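Local atomic coordinates of putative oxidoreductase (Mycobacterium avium, PDB entry 3QHA), a protein that probably catalyses the nicotinamide-cofactor-dependent oxidation or reduction of a small hydroxy acid, as in its relatives of the 3-hydroxyisobutyrate dehydrogenase family. Residues Ser105-Thr110 and Ala176-Lys181; Gln83-Val88 and Ala112-Arg117; Gln246-Thr251 and Ala285-Pro290. One frame throughout, in Å; residues are numbered along the deposited sequence.

Contact 1 of 3, residues Ser105-Thr110 and Ala176-Lys181; sequences STISDT and AGTRMK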
loop_
_atom_site.group_PDB
_atom_site.type_symbol
_atom_site.label_atom_id
_atom_site.label_comp_id
_atom_site.label_asym_id
_atom_site.label_seq_id
_atom_site.Cartn_x
_atom_site.Cartn_y
_atom_site.Cartn_z
ATOM N N SER B 105 -21.021 -7.974 -4.910
ATOM C CA SER B 105 -20.737 -8.246 -3.499
ATOM C C SER B 105 -20.088 -9.615 -3.325
ATOM O O SER B 105 -19.982 -10.392 -4.276
ATOM C CB SER B 105 -22.012 -8.148 -2.668
ATOM O OG SER B 105 -23.041 -8.953 -3.212
ATOM N N THR B 106 -19.657 -9.902 -2.101
ATOM C CA THR B 106 -18.891 -11.105 -1.824
ATOM C C THR B 106 -19.696 -12.382 -2.060
ATOM O O THR B 106 -20.808 -12.540 -1.551
ATOM C CB THR B 106 -18.339 -11.102 -0.390
ATOM O OG1 THR B 106 -17.539 -9.927 -0.191
ATOM C CG2 THR B 106 -17.484 -12.339 -0.142
ATOM N N ILE B 107 -19.115 -13.270 -2.861
ATOM C CA ILE B 107 -19.634 -14.615 -3.078
ATOM C C ILE B 107 -18.458 -15.596 -3.110
ATOM O O ILE B 107 -17.306 -15.191 -3.286
ATOM C CB ILE B 107 -20.451 -14.717 -4.392
ATOM C CG1 ILE B 107 -19.607 -14.304 -5.609
ATOM C CG2 ILE B 107 -21.710 -13.864 -4.297
ATOM C CD1 ILE B 107 -20.395 -14.215 -6.905
ATOM N N SER B 108 -18.749 -16.877 -2.909
ATOM C CA SER B 108 -17.762 -17.934 -3.121
ATOM C C SER B 108 -17.554 -18.058 -4.628
ATOM O O SER B 108 -18.446 -17.692 -5.397
ATOM C CB SER B 108 -18.262 -19.258 -2.540
ATOM O OG SER B 108 -19.389 -19.735 -3.258
ATOM N N ASP B 109 -16.399 -18.558 -5.064
ATOM C CA ASP B 109 -16.136 -18.630 -6.512
ATOM C C ASP B 109 -17.007 -19.675 -7.230
ATOM O O ASP B 109 -17.302 -19.520 -8.415
ATOM C CB ASP B 109 -14.639 -18.807 -6.837
ATOM C CG ASP B 109 -14.100 -20.179 -6.468
ATOM O OD1 ASP B 109 -13.329 -20.745 -7.274
ATOM O OD2 ASP B 109 -14.431 -20.687 -5.376
ATOM N N THR B 110 -17.441 -20.713 -6.515
ATOM C CA THR B 110 -18.359 -21.701 -7.090
ATOM C C THR B 110 -19.793 -21.173 -7.238
ATOM O O THR B 110 -20.552 -21.683 -8.059
ATOM C CB THR B 110 -18.367 -23.023 -6.290
ATOM O OG1 THR B 110 -18.296 -22.743 -4.888
ATOM C CG2 THR B 110 -17.184 -23.898 -6.690
ATOM N N ALA B 176 -13.832 -16.275 -12.319
ATOM C CA ALA B 176 -12.479 -15.709 -12.384
ATOM C C ALA B 176 -12.383 -14.340 -11.714
ATOM O O ALA B 176 -11.348 -13.995 -11.143
ATOM C CB ALA B 176 -12.015 -15.613 -13.834
ATOM N N GLY B 177 -13.455 -13.558 -11.801
ATOM C CA GLY B 177 -13.521 -12.275 -11.117
ATOM C C GLY B 177 -13.381 -12.464 -9.621
ATOM O O GLY B 177 -12.554 -11.813 -8.980
ATOM N N THR B 178 -14.185 -13.375 -9.075
ATOM C CA THR B 178 -14.161 -13.683 -7.649
ATOM C C THR B 178 -12.749 -14.044 -7.217
ATOM O O THR B 178 -12.234 -13.507 -6.243
ATOM C CB THR B 178 -15.095 -14.865 -7.309
ATOM O OG1 THR B 178 -16.448 -14.520 -7.633
ATOM C CG2 THR B 178 -15.004 -15.220 -5.831
ATOM N N ARG B 179 -12.125 -14.943 -7.969
ATOM C CA ARG B 179 -10.799 -15.443 -7.628
ATOM C C ARG B 179 -9.705 -14.369 -7.684
ATOM O O ARG B 179 -8.804 -14.378 -6.845
ATOM C CB ARG B 179 -10.438 -16.648 -8.500
ATOM C CG ARG B 179 -11.273 -17.888 -8.173
ATOM C CD ARG B 179 -10.735 -19.139 -8.846
ATOM N NE ARG B 179 -10.838 -19.059 -10.302
ATOM C CZ ARG B 179 -11.910 -19.400 -11.023
ATOM N NH1 ARG B 179 -13.020 -19.859 -10.444
ATOM N NH2 ARG B 179 -11.874 -19.276 -12.347
ATOM N N MET B 180 -9.776 -13.444 -8.643
ATOM C CA MET B 180 -8.838 -12.314 -8.649
ATOM C C MET B 180 -9.084 -11.439 -7.418
ATOM O O MET B 180 -8.136 -10.947 -6.806
ATOM C CB MET B 180 -8.938 -11.474 -9.930
ATOM C CG MET B 180 -7.788 -10.468 -10.078
ATOM S SD MET B 180 -7.673 -9.654 -11.687
ATOM C CE MET B 180 -7.123 -11.013 -12.717
ATOM N N LYS B 181 -10.354 -11.265 -7.057
ATOM C CA LYS B 181 -10.725 -10.493 -5.870
ATOM C C LYS B 181 -10.192 -11.124 -4.585
ATOM O O LYS B 181 -9.723 -10.414 -3.693
ATOM C CB LYS B 181 -12.245 -10.338 -5.776
#
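D109 and T178 bring the two backbones closest, with 5.4 Å between D109 CA and T178 CA. The chain from S105 to S108 is irregular and leads into helix 109-119, while 176-181 is the first part of a long helix. T178 meets the irregular segment through its methyl branch. With CG2 anti to the backbone N, the methyl reaches across to I107 O at 3.4 Å and rests against D109 CA at 3.7 Å. The hydroxyl takes the other branch and hydrogen-bonds D128 OD2, while I107 CG1 lies 3.8 Å from T178 OG1, the two side chains crossing nearly at right angles. Threonine suits this place because one branch packs and the other satisfies a polar partner in the buried interior.

In the 6-phosphogluconate dehydrogenase-like architecture, the loop after strand 100-103 belongs to the Rossmann domain and helix 176-204 leads out of it into the helical domain, so the contact fastens the loop to the root of that connecting helix. Around it, S108 N is held by D81 OD1, and S108 OG bonds T111 OG1.

A residue further on, R179 sets its charged end beside D109. Its aliphatic part comes first, R179 CG lying 3.7 Å from D109 CB. A bend at chi3 (-65°) then turns the guanidinium back so that it presents NH1 in plane to D109 OD1. The salt bridge is long, 3.3 Å from R179 NH1 to D109 OD1, and its hydrogen bond is weak though fairly straight at 165°. Carboxylate and guanidinium planes stand 81° apart, so a single oxygen is gripped rather than both. A176 N stands above one face of the guanidinium, toward its rim, and L265 of the second subunit packs against both D109 and R179.

Contact 2 of 3, residues Gln83-Val88 and Ala112-Arg117; sequences QVREVV and AVELAR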
loop_
_atom_site.group_PDB
_atom_site.type_symbol
_atom_site.label_atom_id
_atom_site.label_comp_id
_atom_site.label_asym_id
_atom_site.label_seq_id
_atom_site.Cartn_x
_atom_site.Cartn_y
_atom_site.Cartn_z
ATOM N N GLN B 83 -28.187 -14.297 0.100
ATOM C CA GLN B 83 -29.010 -13.213 -0.440
ATOM C C GLN B 83 -28.815 -13.019 -1.946
ATOM O O GLN B 83 -29.774 -12.702 -2.653
ATOM C CB GLN B 83 -28.742 -11.901 0.310
ATOM C CG GLN B 83 -29.500 -11.789 1.628
ATOM C CD GLN B 83 -29.112 -10.561 2.439
ATOM O OE1 GLN B 83 -28.901 -9.477 1.891
ATOM N NE2 GLN B 83 -29.025 -10.727 3.758
ATOM N N VAL B 84 -27.590 -13.205 -2.437
ATOM C CA VAL B 84 -27.333 -13.138 -3.878
ATOM C C VAL B 84 -28.136 -14.218 -4.600
ATOM O O VAL B 84 -28.833 -13.932 -5.573
ATOM C CB VAL B 84 -25.831 -13.288 -4.221
ATOM C CG1 VAL B 84 -25.640 -13.472 -5.724
ATOM C CG2 VAL B 84 -25.046 -12.077 -3.728
ATOM N N ARG B 85 -28.044 -15.451 -4.103
ATOM C CA ARG B 85 -28.804 -16.570 -4.664
ATOM C C ARG B 85 -30.306 -16.282 -4.728
ATOM O O ARG B 85 -30.957 -16.610 -5.720
ATOM C CB ARG B 85 -28.539 -17.856 -3.869
ATOM C CG ARG B 85 -27.181 -18.474 -4.164
ATOM C CD ARG B 85 -26.778 -19.519 -3.139
ATOM N NE ARG B 85 -25.397 -19.957 -3.347
ATOM C CZ ARG B 85 -25.005 -20.864 -4.243
ATOM N NH1 ARG B 85 -25.885 -21.469 -5.039
ATOM N NH2 ARG B 85 -23.717 -21.175 -4.341
ATOM N N GLU B 86 -30.848 -15.655 -3.686
ATOM C CA GLU B 86 -32.280 -15.354 -3.642
ATOM C C GLU B 86 -32.706 -14.288 -4.652
ATOM O O GLU B 86 -33.699 -14.468 -5.353
ATOM C CB GLU B 86 -32.714 -14.927 -2.239
ATOM C CG GLU B 86 -34.216 -14.660 -2.143
ATOM C CD GLU B 86 -34.745 -14.780 -0.731
ATOM O OE1 GLU B 86 -35.682 -15.582 -0.510
ATOM O OE2 GLU B 86 -34.218 -14.075 0.155
ATOM N N VAL B 87 -31.972 -13.179 -4.712
ATOM C CA VAL B 87 -32.309 -12.092 -5.632
ATOM C C VAL B 87 -32.281 -12.573 -7.085
ATOM O O VAL B 87 -33.215 -12.305 -7.843
ATOM C CB VAL B 87 -31.372 -10.872 -5.459
ATOM C CG1 VAL B 87 -31.595 -9.850 -6.568
ATOM C CG2 VAL B 87 -31.582 -10.229 -4.091
ATOM N N VAL B 88 -31.230 -13.299 -7.467
ATOM C CA VAL B 88 -31.120 -13.801 -8.841
ATOM C C VAL B 88 -32.217 -14.833 -9.118
ATOM O O VAL B 88 -32.765 -14.877 -10.217
ATOM C CB VAL B 88 -29.719 -14.403 -9.173
ATOM C CG1 VAL B 88 -28.598 -13.507 -8.649
ATOM C CG2 VAL B 88 -29.579 -15.824 -8.631
ATOM N N ALA B 112 -20.779 -18.257 -8.465
ATOM C CA ALA B 112 -20.907 -17.624 -9.779
ATOM C C ALA B 112 -21.099 -18.664 -10.877
ATOM O O ALA B 112 -21.955 -18.506 -11.746
ATOM C CB ALA B 112 -19.685 -16.757 -10.078
ATOM N N VAL B 113 -20.295 -19.723 -10.824
ATOM C CA VAL B 113 -20.393 -20.833 -11.773
ATOM C C VAL B 113 -21.765 -21.510 -11.709
ATOM O O VAL B 113 -22.374 -21.784 -12.744
ATOM C CB VAL B 113 -19.292 -21.892 -11.517
ATOM C CG1 VAL B 113 -19.474 -23.096 -12.433
ATOM C CG2 VAL B 113 -17.907 -21.283 -11.708
ATOM N N GLU B 114 -22.241 -21.774 -10.492
ATOM C CA GLU B 114 -23.530 -22.447 -10.285
ATOM C C GLU B 114 -24.700 -21.681 -10.889
ATOM O O GLU B 114 -25.501 -22.248 -11.636
ATOM C CB GLU B 114 -23.803 -22.652 -8.796
ATOM C CG GLU B 114 -23.080 -23.829 -8.185
ATOM C CD GLU B 114 -23.493 -24.070 -6.746
ATOM O OE1 GLU B 114 -22.609 -24.060 -5.864
ATOM O OE2 GLU B 114 -24.706 -24.259 -6.496
ATOM N N LEU B 115 -24.803 -20.401 -10.547
ATOM C CA LEU B 115 -25.892 -19.563 -11.041
ATOM C C LEU B 115 -25.812 -19.420 -12.563
ATOM O O LEU B 115 -26.839 -19.370 -13.237
ATOM C CB LEU B 115 -25.881 -18.192 -10.357
ATOM C CG LEU B 115 -26.134 -18.200 -8.843
ATOM C CD1 LEU B 115 -25.877 -16.824 -8.247
ATOM C CD2 LEU B 115 -27.551 -18.667 -8.521
ATOM N N ALA B 116 -24.594 -19.374 -13.098
ATOM C CA ALA B 116 -24.391 -19.351 -14.549
ATOM C C ALA B 116 -24.990 -20.595 -15.207
ATOM O O ALA B 116 -25.693 -20.491 -16.212
ATOM C CB ALA B 116 -22.910 -19.236 -14.881
ATOM N N ARG B 117 -24.713 -21.762 -14.628
ATOM C CA ARG B 117 -25.268 -23.027 -15.116
ATOM C C ARG B 117 -26.778 -23.108 -14.887
ATOM O O ARG B 117 -27.515 -23.566 -15.762
ATOM C CB ARG B 117 -24.574 -24.216 -14.442
#
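L115 leans from helix 112-117 toward V84, R85 and V88 of the neighbouring helix. Its CB points that way, and CG, 4.2 Å from V88 CG2, sits beside the backbone N and opens the fork toward the other helix. L115 CD1 touches both V84 CG1, at 4.2 Å, and V88 CG2, at 3.9 Å; CD2 presses on the same V88 methyl at 3.5 Å, tighter than ordinary carbon contact, and skirts R85 CG. Branched aliphatics suit the place because the short segments run nearly parallel, 15° apart, with axes 11.5 Å distant, a gap that the long L115 side chain bridges to V84 and V88.

Both helices are crossovers of the Rossmann fold's beta-alpha-beta units, side by side on one face of the parallel part of the sheet; beneath them, I103 touches both V84 and L115, while I126 meets L115 and I76 meets V88. On the outer side, R85 extends its chain from CG to NE and meets E114 with two nitrogens. R85 NH1 to E114 OE2 and R85 NH2 to E114 OE1 are each 3.4 Å, weak bonds of a salt bridge, with guanidinium and carboxylate planes 52° apart. R85 NH2 also makes a weak bond to T111 OG1.

Contact 3 of 3, residues Gln246-Thr251 and Ala285-Pro290; sequences QPFLHT and AGLGVP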
loop_
_atom_site.group_PDB
_atom_site.type_symbol
_atom_site.label_atom_id
_atom_site.label_comp_id
_atom_site.label_asym_id
_atom_site.label_seq_id
_atom_site.Cartn_x
_atom_site.Cartn_y
_atom_site.Cartn_z
ATOM N N GLN B 246 18.460 -6.972 -11.282
ATOM C CA GLN B 246 19.267 -6.117 -10.399
ATOM C C GLN B 246 18.401 -5.277 -9.452
ATOM O O GLN B 246 18.746 -5.135 -8.282
ATOM C CB GLN B 246 20.241 -5.227 -11.188
ATOM C CG GLN B 246 21.457 -5.970 -11.750
ATOM C CD GLN B 246 22.360 -6.576 -10.676
ATOM O OE1 GLN B 246 22.428 -6.087 -9.546
ATOM N NE2 GLN B 246 23.068 -7.644 -11.038
ATOM N N PRO B 247 17.279 -4.722 -9.944
ATOM C CA PRO B 247 16.375 -4.020 -9.029
ATOM C C PRO B 247 15.804 -4.899 -7.911
ATOM O O PRO B 247 15.763 -4.465 -6.761
ATOM C CB PRO B 247 15.257 -3.526 -9.949
ATOM C CG PRO B 247 15.904 -3.388 -11.271
ATOM C CD PRO B 247 16.915 -4.487 -11.353
ATOM N N PHE B 248 15.375 -6.116 -8.241
ATOM C CA PHE B 248 14.809 -7.020 -7.230
ATOM C C PHE B 248 15.870 -7.543 -6.263
ATOM O O PHE B 248 15.598 -7.725 -5.073
ATOM C CB PHE B 248 14.046 -8.176 -7.891
ATOM C CG PHE B 248 12.590 -7.872 -8.141
ATOM C CD1 PHE B 248 12.191 -6.624 -8.603
ATOM C CD2 PHE B 248 11.617 -8.835 -7.900
ATOM C CE1 PHE B 248 10.847 -6.342 -8.822
ATOM C CE2 PHE B 248 10.270 -8.563 -8.119
ATOM C CZ PHE B 248 9.886 -7.316 -8.581
ATOM N N LEU B 249 17.075 -7.768 -6.777
ATOM C CA LEU B 249 18.200 -8.171 -5.946
ATOM C C LEU B 249 18.513 -7.072 -4.931
ATOM O O LEU B 249 18.699 -7.347 -3.747
ATOM C CB LEU B 249 19.424 -8.461 -6.820
ATOM C CG LEU B 249 20.504 -9.340 -6.197
ATOM C CD1 LEU B 249 19.949 -10.723 -5.901
ATOM C CD2 LEU B 249 21.710 -9.424 -7.124
ATOM N N HIS B 250 18.556 -5.830 -5.407
ATOM C CA HIS B 250 18.715 -4.649 -4.547
ATOM C C HIS B 250 17.592 -4.584 -3.498
ATOM O O HIS B 250 17.852 -4.338 -2.320
ATOM C CB HIS B 250 18.756 -3.386 -5.428
ATOM C CG HIS B 250 18.911 -2.099 -4.674
ATOM N ND1 HIS B 250 20.047 -1.776 -3.963
ATOM C CD2 HIS B 250 18.085 -1.030 -4.568
ATOM C CE1 HIS B 250 19.905 -0.574 -3.430
ATOM N NE2 HIS B 250 18.723 -0.099 -3.783
ATOM N N THR B 251 16.355 -4.833 -3.926
ATOM C CA THR B 251 15.207 -4.879 -3.010
ATOM C C THR B 251 15.319 -6.010 -1.973
ATOM O O THR B 251 14.951 -5.829 -0.809
ATOM C CB THR B 251 13.875 -5.006 -3.786
ATOM O OG1 THR B 251 13.674 -3.832 -4.584
ATOM C CG2 THR B 251 12.692 -5.173 -2.830
ATOM N N ALA B 285 12.737 -15.672 -1.878
ATOM C CA ALA B 285 12.060 -16.650 -2.733
ATOM C C ALA B 285 10.840 -16.047 -3.420
ATOM O O ALA B 285 10.620 -16.265 -4.612
ATOM C CB ALA B 285 11.653 -17.876 -1.923
ATOM N N GLY B 286 10.049 -15.291 -2.664
ATOM C CA GLY B 286 8.871 -14.616 -3.210
ATOM C C GLY B 286 9.213 -13.669 -4.349
ATOM O O GLY B 286 8.500 -13.616 -5.344
ATOM N N LEU B 287 10.312 -12.930 -4.203
ATOM C CA LEU B 287 10.792 -12.015 -5.247
ATOM C C LEU B 287 11.392 -12.716 -6.476
ATOM O O LEU B 287 11.706 -12.058 -7.472
ATOM C CB LEU B 287 11.841 -11.060 -4.669
ATOM C CG LEU B 287 11.361 -10.043 -3.629
ATOM C CD1 LEU B 287 12.550 -9.359 -2.977
ATOM C CD2 LEU B 287 10.427 -9.018 -4.255
ATOM N N GLY B 288 11.566 -14.034 -6.411
ATOM C CA GLY B 288 12.186 -14.775 -7.506
ATOM C C GLY B 288 13.691 -14.574 -7.595
ATOM O O GLY B 288 14.289 -14.805 -8.647
ATOM N N VAL B 289 14.298 -14.132 -6.494
ATOM C CA VAL B 289 15.755 -14.061 -6.374
ATOM C C VAL B 289 16.183 -14.755 -5.076
ATOM O O VAL B 289 16.683 -14.110 -4.153
ATOM C CB VAL B 289 16.281 -12.602 -6.420
ATOM C CG1 VAL B 289 16.209 -12.060 -7.840
ATOM C CG2 VAL B 289 15.511 -11.706 -5.458
ATOM N N PRO B 290 15.978 -16.083 -5.002
ATOM C CA PRO B 290 16.371 -16.843 -3.818
ATOM C C PRO B 290 17.886 -16.888 -3.645
ATOM O O PRO B 290 18.629 -16.607 -4.590
ATOM C CB PRO B 290 15.831 -18.246 -4.108
ATOM C CG PRO B 290 15.813 -18.335 -5.588
ATOM C CD PRO B 290 15.432 -16.962 -6.053
#
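A Schellman motif ends helix 274-286 in the all-helical C-terminal domain, and the turn it makes lays L287 and V289 against F248 and L249 of helix 245-268. G288 takes a positive phi of 74°, which favours glycine, and its N bonds A285 O in the last turn. The chain can therefore reverse sharply, leaving apolar residues on both sides of the glycine facing the other helix.

F248 turns the edge of its ring to the turn. L287 O lies near the ring plane, 3.3 Å from F248 CD2 and 3.8 Å from F248 CE2, an approach in which the slightly positive ring hydrogens face a carbonyl oxygen. The leucine's own methyl comes from above the ring instead, L287 CD2 standing over the rim of one face, 3.8 Å from F248 CD2. The other fork of that leucine, CD1, heads for T251 CG2 at 4.2 Å, so the side chain spans one turn of helix 245-268.

V289 fills the neighbouring position. Its CG2 lies 4.0 Å from F248 O, and its CB meets L249 CD1 at 4.2 Å. L249 starts out from the helix away from the turn, but with CG anti to the backbone N (chi1 -159°) its chain swings CD1 back to V289. A leucine is long enough for this return.

Beyond the two segments, I229 touches both F248 and L287, L238 packs on F248 and shares backbone bonds with G288, and V289 O accepts a bond from R252 of helix 245-268. From helix 176-204 of the second subunit, F189 packs on T251 and C196 on L287.

How the contacts relate
From the N terminus, contact 2 opens on helix 81-92 and closes on helix 109-119, spanning strand 100-103. Contact 1 opens between those two segments, at 105-110, and closes only at the start of helix 176-204, so the two cross; they share helix 109-119 and touch where V84 meets S105 and I107. Together they tie Rossmann helices to one another and to the helix leaving their domain. Contact 3 follows in series, joining 246-251 to 285-290 in the C-terminal helical domain, with its nearest atoms about 17 Å from contact 1. Contacts 1 and 3 both touch the second subunit: helix 245-268 of that chain packs on the former, its helix 176-204 on the latter.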